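Local coordinates for protein putative NADPH:quinone oxidoreductase (Ralstonia eutropha, PDB 3IUP) that binds NADPH and probably catalyses the NADPH-dependent reduction of quinones, as a putative member of the quinone oxidoreductase family, at residues A[166-179]-A[236-248]. Numbering follows the deposited sequence. Where two conformers were deposited one is given.
With NDP (NADPH dihydro-nicotinamide-adenine-dinucleotide phosphate), chain C; ACT (acetate ion), chain I; ACT (acetate ion), chain H.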
ATOM      1  N   THR A 166      -2.755 -13.621   9.074  1.00 15.93           N
ATOM      2  CA  THR A 166      -3.008 -12.664   8.042  1.00 15.97           C
ATOM      3  C   THR A 166      -2.901 -13.251   6.644  1.00 15.54           C
ATOM      4  O   THR A 166      -3.747 -12.988   5.844  1.00 14.62           O
ATOM      5  CB  THR A 166      -2.038 -11.449   8.138  1.00 16.55           C
ATOM      6  OG1 THR A 166      -2.173 -10.807   9.421  1.00 16.34           O
ATOM      7  CG2 THR A 166      -2.341 -10.415   7.092  1.00 16.50           C
HETATM    8  N   MSE A 167      -1.849 -14.022   6.374  1.00 14.73           N
HETATM    9  CA  MSE A 167      -1.712 -14.748   5.123  1.00 14.57           C
HETATM   10  C   MSE A 167      -3.006 -15.510   4.764  1.00 14.25           C
HETATM   11  O   MSE A 167      -3.578 -15.372   3.652  1.00 15.11           O
HETATM   12  CB  MSE A 167      -0.564 -15.740   5.275  1.00 14.51           C
HETATM   13  CG  MSE A 167      -0.270 -16.589   4.081  1.00 16.20           C
HETATM   14 SE   MSE A 167       0.954 -18.062   4.533  0.75 14.51          SE
HETATM   15  CE  MSE A 167      -0.360 -19.234   5.298  1.00 17.63           C
ATOM     16  N   ARG A 168      -3.453 -16.316   5.712  1.00 15.46           N
ATOM     17  CA  ARG A 168      -4.684 -17.082   5.539  1.00 16.79           C
ATOM     18  C   ARG A 168      -5.932 -16.229   5.395  1.00 16.49           C
ATOM     19  O   ARG A 168      -6.746 -16.485   4.521  1.00 16.85           O
ATOM     20  CB  ARG A 168      -4.851 -18.037   6.692  1.00 18.09           C
ATOM     21  CG  ARG A 168      -3.875 -19.200   6.638  1.00 20.80           C
ATOM     22  CD  ARG A 168      -3.814 -19.938   7.908  1.00 26.11           C
ATOM     23  NE  ARG A 168      -3.016 -21.147   7.726  1.00 28.86           N
ATOM     24  CZ  ARG A 168      -2.404 -21.794   8.705  1.00 29.73           C
ATOM     25  NH1 ARG A 168      -2.518 -21.395   9.969  1.00 32.57           N
ATOM     26  NH2 ARG A 168      -1.686 -22.862   8.416  1.00 34.41           N
ATOM     27  N   LEU A 169      -6.087 -15.238   6.256  1.00 16.39           N
ATOM     28  CA  LEU A 169      -7.232 -14.333   6.178  1.00 16.99           C
ATOM     29  C   LEU A 169      -7.333 -13.602   4.857  1.00 17.11           C
ATOM     30  O   LEU A 169      -8.436 -13.332   4.379  1.00 17.43           O
ATOM     31  CB  LEU A 169      -7.240 -13.317   7.323  1.00 16.41           C
ATOM     32  CG  LEU A 169      -7.606 -13.911   8.680  1.00 19.15           C
ATOM     33  CD1 LEU A 169      -7.142 -13.000   9.795  1.00 18.04           C
ATOM     34  CD2 LEU A 169      -9.138 -14.190   8.755  1.00 17.23           C
ATOM     35  N   GLU A 170      -6.215 -13.261   4.264  1.00 16.24           N
ATOM     36  CA  GLU A 170      -6.243 -12.442   3.045  1.00 15.50           C
ATOM     37  C   GLU A 170      -6.084 -13.302   1.790  1.00 15.60           C
ATOM     38  O   GLU A 170      -5.913 -12.807   0.688  1.00 16.38           O
ATOM     39  CB  GLU A 170      -5.208 -11.324   3.155  1.00 14.70           C
ATOM     40  CG  GLU A 170      -5.517 -10.452   4.348  1.00 16.15           C
ATOM     41  CD  GLU A 170      -4.596  -9.232   4.511  1.00 21.07           C
ATOM     42  OE1 GLU A 170      -3.712  -9.015   3.662  1.00 22.14           O
ATOM     43  OE2 GLU A 170      -4.804  -8.513   5.512  1.00 23.25           O
ATOM     44  N   GLY A 171      -6.144 -14.606   1.959  1.00 15.07           N
ATOM     45  CA  GLY A 171      -6.318 -15.520   0.844  1.00 15.69           C
ATOM     46  C   GLY A 171      -5.044 -15.977   0.165  1.00 16.19           C
ATOM     47  O   GLY A 171      -5.075 -16.412  -0.978  1.00 19.23           O
ATOM     48  N   HIS A 172      -3.935 -15.918   0.867  1.00 16.53           N
ATOM     49  CA  HIS A 172      -2.613 -16.285   0.347  1.00 16.24           C
ATOM     50  C   HIS A 172      -2.275 -17.685   0.891  1.00 17.48           C
ATOM     51  O   HIS A 172      -2.754 -18.086   1.959  1.00 17.56           O
ATOM     52  CB  HIS A 172      -1.577 -15.274   0.885  1.00 16.28           C
ATOM     53  CG  HIS A 172      -1.859 -13.856   0.497  1.00 17.06           C
ATOM     54  ND1 HIS A 172      -1.490 -13.327  -0.729  1.00 16.92           N
ATOM     55  CD2 HIS A 172      -2.447 -12.845   1.189  1.00 15.94           C
ATOM     56  CE1 HIS A 172      -1.886 -12.060  -0.788  1.00 17.50           C
ATOM     57  NE2 HIS A 172      -2.467 -11.742   0.367  1.00 16.27           N
ATOM     58  N   SER A 173      -1.381 -18.391   0.228  1.00 17.39           N
ATOM     59  CA  SER A 173      -1.045 -19.744   0.660  1.00 18.41           C
ATOM     60  C   SER A 173       0.401 -19.863   1.169  1.00 17.89           C
ATOM     61  O   SER A 173       0.755 -20.874   1.814  1.00 20.49           O
ATOM     62  CB  SER A 173      -1.270 -20.708  -0.494  1.00 18.66           C
ATOM     63  OG  SER A 173      -0.528 -20.232  -1.603  1.00 20.21           O
ATOM     64  N   ALA A 174       1.229 -18.862   0.895  1.00 16.88           N
ATOM     65  CA  ALA A 174       2.615 -18.871   1.368  1.00 15.05           C
ATOM     66  C   ALA A 174       3.080 -17.441   1.561  1.00 15.14           C
ATOM     67  O   ALA A 174       2.437 -16.500   1.088  1.00 15.88           O
ATOM     68  CB  ALA A 174       3.524 -19.607   0.368  1.00 14.53           C
ATOM     69  N   LEU A 175       4.190 -17.265   2.263  1.00 14.65           N
ATOM     70  CA  LEU A 175       4.642 -15.944   2.594  1.00 15.11           C
ATOM     71  C   LEU A 175       6.154 -15.715   2.501  1.00 14.74           C
ATOM     72  O   LEU A 175       6.965 -16.634   2.430  1.00 16.01           O
ATOM     73  CB  LEU A 175       4.099 -15.518   3.982  1.00 15.94           C
ATOM     74  CG  LEU A 175       4.797 -16.075   5.173  1.00 15.87           C
ATOM     75  CD1 LEU A 175       4.225 -15.510   6.515  1.00 16.65           C
ATOM     76  CD2 LEU A 175       4.755 -17.563   5.191  1.00 19.06           C
ATOM     77  N   VAL A 176       6.489 -14.450   2.452  1.00 14.30           N
ATOM     78  CA  VAL A 176       7.835 -13.924   2.483  1.00 14.51           C
ATOM     79  C   VAL A 176       8.058 -13.124   3.762  1.00 15.05           C
ATOM     80  O   VAL A 176       7.178 -12.330   4.196  1.00 14.40           O
ATOM     81  CB  VAL A 176       8.036 -13.042   1.303  1.00 13.37           C
ATOM     82  CG1 VAL A 176       9.548 -12.452   1.225  1.00 14.40           C
ATOM     83  CG2 VAL A 176       7.626 -13.785  -0.011  1.00 14.84           C
ATOM     84  N   HIS A 177       9.262 -13.234   4.337  1.00 13.84           N
ATOM     85  CA  HIS A 177       9.606 -12.477   5.528  1.00 14.41           C
ATOM     86  C   HIS A 177      11.035 -11.939   5.406  1.00 14.90           C
ATOM     87  O   HIS A 177      11.936 -12.689   5.071  1.00 15.94           O
ATOM     88  CB  HIS A 177       9.432 -13.329   6.781  1.00 14.16           C
ATOM     89  CG  HIS A 177       9.687 -12.589   8.048  1.00 13.91           C
ATOM     90  ND1 HIS A 177      10.578 -13.029   8.995  1.00 14.82           N
ATOM     91  CD2 HIS A 177       9.248 -11.378   8.474  1.00 12.90           C
ATOM     92  CE1 HIS A 177      10.627 -12.148   9.982  1.00 16.15           C
ATOM     93  NE2 HIS A 177       9.855 -11.125   9.682  1.00 16.49           N
ATOM     94  N   THR A 178      11.220 -10.660   5.666  1.00 14.38           N
ATOM     95  CA  THR A 178      12.525 -10.010   5.582  1.00 14.63           C
ATOM     96  C   THR A 178      13.162  -9.841   6.978  1.00 15.74           C
ATOM     97  O   THR A 178      12.526 -10.044   8.009  1.00 16.28           O
ATOM     98  CB  THR A 178      12.500  -8.688   4.851  1.00 15.70           C
ATOM     99  OG1 THR A 178      11.916  -7.666   5.691  1.00 14.33           O
ATOM    100  CG2 THR A 178      11.713  -8.789   3.514  1.00 14.44           C
ATOM    101  N   ALA A 179      14.431  -9.444   6.969  1.00 16.00           N
ATOM    102  CA  ALA A 179      15.276  -9.428   8.169  1.00 16.47           C
ATOM    103  C   ALA A 179      15.067 -10.742   8.937  1.00 15.41           C
ATOM    104  O   ALA A 179      14.955 -10.758  10.155  1.00 16.44           O
ATOM    105  CB  ALA A 179      14.985  -8.185   9.023  1.00 17.07           C
ATOM    106  N   LEU A 236      10.073 -17.586  -5.198  1.00 16.80           N
ATOM    107  CA  LEU A 236       8.642 -17.254  -5.365  1.00 17.18           C
ATOM    108  C   LEU A 236       7.905 -18.203  -6.317  1.00 18.07           C
ATOM    109  O   LEU A 236       6.777 -18.590  -6.073  1.00 17.61           O
ATOM    110  CB  LEU A 236       8.461 -15.787  -5.714  1.00 17.10           C
ATOM    111  CG  LEU A 236       8.901 -14.856  -4.587  1.00 17.16           C
ATOM    112  CD1 LEU A 236       9.030 -13.428  -5.100  1.00 17.62           C
ATOM    113  CD2 LEU A 236       7.912 -14.963  -3.383  1.00 16.90           C
ATOM    114  N   VAL A 237       8.563 -18.649  -7.383  1.00 18.89           N
ATOM    115  CA  VAL A 237       7.984 -19.721  -8.196  1.00 19.12           C
ATOM    116  C   VAL A 237       7.778 -20.985  -7.382  1.00 18.60           C
ATOM    117  O   VAL A 237       6.706 -21.576  -7.406  1.00 18.75           O
ATOM    118  CB  VAL A 237       8.835 -19.996  -9.454  1.00 19.48           C
ATOM    119  CG1 VAL A 237       8.309 -21.225 -10.178  1.00 20.83           C
ATOM    120  CG2 VAL A 237       8.826 -18.757 -10.313  1.00 17.05           C
ATOM    121  N   SER A 238       8.786 -21.376  -6.601  1.00 18.39           N
ATOM    122  CA  SER A 238       8.697 -22.559  -5.782  0.60 18.75           C
ATOM    123  C   SER A 238       7.570 -22.501  -4.760  1.00 18.73           C
ATOM    124  O   SER A 238       6.801 -23.469  -4.614  1.00 18.98           O
ATOM    125  CB  SER A 238      10.017 -22.806  -5.063  0.60 18.98           C
ATOM    126  OG  SER A 238      11.017 -23.129  -6.007  0.60 20.64           O
ATOM    127  N   THR A 239       7.485 -21.382  -4.035  1.00 17.20           N
ATOM    128  CA  THR A 239       6.564 -21.288  -2.902  1.00 16.99           C
ATOM    129  C   THR A 239       5.146 -20.819  -3.247  1.00 17.00           C
ATOM    130  O   THR A 239       4.206 -21.122  -2.536  1.00 18.05           O
ATOM    131  CB  THR A 239       7.107 -20.341  -1.845  1.00 17.09           C
ATOM    132  OG1 THR A 239       7.342 -19.071  -2.444  1.00 16.28           O
ATOM    133  CG2 THR A 239       8.445 -20.862  -1.211  1.00 16.70           C
ATOM    134  N   GLY A 240       5.009 -20.077  -4.320  1.00 15.96           N
ATOM    135  CA  GLY A 240       3.748 -19.439  -4.670  1.00 16.26           C
ATOM    136  C   GLY A 240       3.377 -18.287  -3.709  1.00 15.93           C
ATOM    137  O   GLY A 240       2.213 -17.891  -3.673  1.00 16.19           O
ATOM    138  N   ALA A 241       4.355 -17.762  -2.954  1.00 14.64           N
ATOM    139  CA  ALA A 241       4.083 -16.717  -1.974  1.00 14.22           C
ATOM    140  C   ALA A 241       3.659 -15.383  -2.628  1.00 14.31           C
ATOM    141  O   ALA A 241       4.283 -14.882  -3.565  1.00 14.34           O
ATOM    142  CB  ALA A 241       5.273 -16.498  -1.036  1.00 14.19           C
ATOM    143  N   THR A 242       2.586 -14.814  -2.082  1.00 14.87           N
ATOM    144  CA  THR A 242       2.019 -13.551  -2.576  1.00 14.06           C
ATOM    145  C   THR A 242       1.756 -12.512  -1.480  1.00 13.73           C
ATOM    146  O   THR A 242       1.194 -11.443  -1.756  1.00 13.40           O
ATOM    147  CB  THR A 242       0.764 -13.809  -3.422  1.00 15.73           C
ATOM    148  OG1 THR A 242      -0.217 -14.535  -2.687  1.00 15.06           O
ATOM    149  CG2 THR A 242       1.106 -14.627  -4.696  1.00 15.63           C
ATOM    150  N   ILE A 243       2.172 -12.809  -0.260  1.00 13.51           N
ATOM    151  CA  ILE A 243       2.197 -11.837   0.838  1.00 13.14           C
ATOM    152  C   ILE A 243       3.566 -11.813   1.485  1.00 12.90           C
ATOM    153  O   ILE A 243       4.208 -12.867   1.639  1.00 14.23           O
ATOM    154  CB  ILE A 243       1.068 -12.140   1.886  1.00 12.59           C
ATOM    155  CG1 ILE A 243       0.977 -11.038   2.950  1.00 13.98           C
ATOM    156  CG2 ILE A 243       1.194 -13.522   2.565  1.00 12.89           C
ATOM    157  CD1 ILE A 243      -0.315 -11.156   3.843  1.00 13.94           C
ATOM    158  N   ALA A 244       4.040 -10.616   1.800  1.00 12.68           N
ATOM    159  CA  ALA A 244       5.322 -10.429   2.442  1.00 11.54           C
ATOM    160  C   ALA A 244       5.153  -9.577   3.663  1.00 12.53           C
ATOM    161  O   ALA A 244       4.385  -8.580   3.644  1.00 14.02           O
ATOM    162  CB  ALA A 244       6.358  -9.719   1.469  1.00 12.57           C
ATOM    163  N   PHE A 245       5.968  -9.878   4.668  1.00 13.09           N
ATOM    164  CA  PHE A 245       6.146  -9.005   5.811  1.00 12.92           C
ATOM    165  C   PHE A 245       7.559  -8.487   5.831  1.00 13.82           C
ATOM    166  O   PHE A 245       8.519  -9.285   5.943  1.00 13.99           O
ATOM    167  CB  PHE A 245       5.815  -9.740   7.083  1.00 12.75           C
ATOM    168  CG  PHE A 245       4.365 -10.057   7.202  1.00 16.64           C
ATOM    169  CD1 PHE A 245       3.852 -11.156   6.597  1.00 16.76           C
ATOM    170  CD2 PHE A 245       3.521  -9.190   7.913  1.00 20.12           C
ATOM    171  CE1 PHE A 245       2.457 -11.412   6.681  1.00 21.78           C
ATOM    172  CE2 PHE A 245       2.196  -9.424   7.986  1.00 20.47           C
ATOM    173  CZ  PHE A 245       1.663 -10.517   7.388  1.00 17.10           C
ATOM    174  N   ASP A 246       7.679  -7.178   5.660  1.00 13.66           N
ATOM    175  CA  ASP A 246       8.956  -6.505   5.573  1.00 15.67           C
ATOM    176  C   ASP A 246       9.267  -5.703   6.846  1.00 15.69           C
ATOM    177  O   ASP A 246       8.571  -4.751   7.180  1.00 16.76           O
ATOM    178  CB  ASP A 246       8.979  -5.617   4.377  1.00 16.15           C
ATOM    179  CG  ASP A 246      10.258  -4.786   4.287  1.00 19.10           C
ATOM    180  OD1 ASP A 246      11.354  -5.330   4.568  1.00 18.98           O
ATOM    181  OD2 ASP A 246      10.146  -3.618   3.915  1.00 19.07           O
ATOM    182  N   ALA A 247      10.358  -6.064   7.506  1.00 15.85           N
ATOM    183  CA  ALA A 247      10.782  -5.398   8.723  1.00 16.23           C
ATOM    184  C   ALA A 247      11.609  -4.174   8.429  1.00 16.57           C
ATOM    185  O   ALA A 247      11.835  -3.349   9.330  1.00 16.86           O
ATOM    186  CB  ALA A 247      11.607  -6.375   9.608  1.00 17.91           C
ATOM    187  N   THR A 248      12.071  -4.040   7.178  1.00 15.83           N
ATOM    188  CA  THR A 248      12.976  -2.958   6.834  1.00 17.59           C
ATOM    189  C   THR A 248      12.260  -1.634   6.628  1.00 17.61           C
ATOM    190  O   THR A 248      12.630  -0.607   7.219  1.00 17.49           O
ATOM    191  CB  THR A 248      13.894  -3.328   5.672  1.00 17.60           C
ATOM    192  OG1 THR A 248      13.172  -3.457   4.444  1.00 18.89           O
ATOM    193  CG2 THR A 248      14.640  -4.649   6.029  1.00 17.56           C
TER
HETATM  194  PA  NDP C 401      16.031  -8.662  16.428  0.80 19.46           P
HETATM  195  O1A NDP C 401      16.074  -9.997  16.985  0.80 17.83           O
HETATM  196  O2A NDP C 401      16.705  -7.557  17.145  0.80 20.74           O
HETATM  197  O5B NDP C 401      16.699  -8.822  14.921  0.80 17.61           O
HETATM  198  C5B NDP C 401      16.698  -7.652  14.096  0.80 18.49           C
HETATM  199  C4B NDP C 401      17.151  -8.041  12.722  0.80 16.98           C
HETATM  200  O4B NDP C 401      17.090  -6.869  11.962  0.80 20.34           O
HETATM  201  C3B NDP C 401      18.594  -8.570  12.687  0.80 18.15           C
HETATM  202  O3B NDP C 401      18.767  -9.761  11.947  0.80 18.71           O
HETATM  203  C2B NDP C 401      19.367  -7.443  11.965  0.80 18.25           C
HETATM  204  O2B NDP C 401      20.427  -7.902  11.127  0.80 17.45           O
HETATM  205  C1B NDP C 401      18.256  -6.821  11.131  0.80 18.81           C
HETATM  206  N9A NDP C 401      18.494  -5.410  10.799  0.80 18.89           N
HETATM  207  C8A NDP C 401      18.816  -4.424  11.709  0.80 20.10           C
HETATM  208  N7A NDP C 401      18.876  -3.246  11.064  0.80 16.64           N
HETATM  209  C5A NDP C 401      18.579  -3.456   9.730  0.80 21.48           C
HETATM  210  C6A NDP C 401      18.495  -2.626   8.594  0.80 21.56           C
HETATM  211  N6A NDP C 401      18.801  -1.316   8.608  0.80 20.30           N
HETATM  212  N1A NDP C 401      18.156  -3.184   7.380  0.80 19.83           N
HETATM  213  C2A NDP C 401      17.935  -4.520   7.247  0.80 19.86           C
HETATM  214  N3A NDP C 401      18.016  -5.327   8.358  0.80 22.52           N
HETATM  215  C4A NDP C 401      18.332  -4.813   9.571  0.80 21.16           C
HETATM  216  O3  NDP C 401      14.547  -8.090  16.139  0.80 20.99           O
HETATM  217  PN  NDP C 401      13.197  -8.731  16.590  0.80 20.11           P
HETATM  218  O1N NDP C 401      13.038 -10.110  16.198  0.80 16.98           O
HETATM  219  O2N NDP C 401      12.885  -8.421  18.027  0.80 16.24           O
HETATM  220  O5D NDP C 401      12.169  -7.839  15.694  0.80 19.48           O
HETATM  221  C5D NDP C 401      12.098  -8.066  14.278  0.80 20.79           C
HETATM  222  C4D NDP C 401      11.288  -6.953  13.622  0.80 21.31           C
HETATM  223  O4D NDP C 401       9.899  -7.229  13.904  0.80 21.51           O
HETATM  224  C3D NDP C 401      11.589  -5.518  14.102  0.80 21.77           C
HETATM  225  O3D NDP C 401      11.533  -4.595  13.033  0.80 19.22           O
HETATM  226  C2D NDP C 401      10.424  -5.261  15.044  0.80 22.47           C
HETATM  227  O2D NDP C 401      10.112  -3.895  15.276  0.80 25.64           O
HETATM  228  C1D NDP C 401       9.316  -5.979  14.269  0.80 21.89           C
HETATM  229  N1N NDP C 401       8.088  -6.208  15.064  0.80 19.96           N
HETATM  230  C2N NDP C 401       6.990  -5.513  14.679  0.80 20.71           C
HETATM  231  C3N NDP C 401       5.801  -5.629  15.350  0.80 19.78           C
HETATM  232  C7N NDP C 401       4.551  -4.952  14.822  0.80 20.14           C
HETATM  233  O7N NDP C 401       3.424  -5.023  15.637  0.80 19.94           O
HETATM  234  N7N NDP C 401       4.481  -4.284  13.664  0.80 17.59           N
HETATM  235  C4N NDP C 401       5.622  -6.721  16.332  0.80 17.42           C
HETATM  236  C5N NDP C 401       6.897  -7.450  16.678  0.80 21.10           C
HETATM  237  C6N NDP C 401       8.086  -7.167  16.017  0.80 21.29           C
HETATM  238  P2B NDP C 401      21.924  -7.228  11.204  0.80 20.66           P
HETATM  239  O1X NDP C 401      22.760  -8.123  12.130  0.80 20.30           O
HETATM  240  O2X NDP C 401      21.899  -5.792  11.717  0.80 20.42           O
HETATM  241  O3X NDP C 401      22.418  -7.282   9.750  0.80 19.10           O
HETATM  242  C   ACT I 384      -1.503 -24.458  11.674  1.00 61.40           C
HETATM  243  O   ACT I 384      -0.839 -23.455  11.286  1.00 61.28           O
HETATM  244  OXT ACT I 384      -1.946 -25.204  10.760  1.00 61.52           O
HETATM  245  CH3 ACT I 384      -1.755 -24.748  13.128  1.00 60.95           C
HETATM  246  C   ACT H 383      -2.191 -19.462  12.653  1.00 46.63           C
HETATM  247  O   ACT H 383      -2.132 -20.616  13.225  1.00 45.93           O
HETATM  248  OXT ACT H 383      -2.737 -19.333  11.499  1.00 45.68           O
HETATM  249  CH3 ACT H 383      -1.672 -18.248  13.345  1.00 45.34           C
HETATM  250  O   HOH W   1       0.385 -17.062  -1.673  1.00 16.49           O
HETATM  251  O   HOH W   2       1.671 -21.722  -2.326  1.00 26.30           O
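Ile243 packs its side chain against His172 and the last turn of helix 155-169. CB sits over the centre of the His172 imidazole, 3.6 Å from the ring centroid and only 9° off the normal, a CH-pi contact. From there CG2 runs to the CB of His172, the O of Ala174 and the CG of selenomethionine Met167, this last at 3.7 Å. The other branch leaves with CG1 anti to the backbone N (chi1 -173°), which carries CD1 past the His172 CD2 to the CG2 of Thr166, 3.9 Å away. The imidazole is also held at its edge: ND1 of His172 meets OG1 of Thr242 in the ring plane at 2.6 Å, in an almost straight hydrogen bond (176°). That hydroxyl also binds a water that accepts from the N of Ser173 and donates to the O of Gly240.

Beyond this corner run two neighbouring parallel strands, 175-177 and 243-249, in the middle of the six-stranded sheet of a Rossmann-type NADPH-binding domain. Their backbones are joined from Val176 N to Ile243 O, from Phe245 N to Val176 O and from Thr178 N to Phe245 O. On the face opposite Ile243 and Phe245, CB of Val176 packs on CB of Ala244, while its CG2 lies 3.6 Å from CD2 of Leu236.

At the cofactor end, OG1 of Thr178 accepts from the N of Ala247 and donates to OD1 of Asp246, on the anti lone pair, at 2.7 Å. OG1 of Thr248 takes the syn lone pair of OD1, and the N of Thr248 comes in from above the carboxylate plane, closing an Asx turn. Just past this knot, CG2 of Thr248 touches C2A of the NADPH adenine at 3.5 Å.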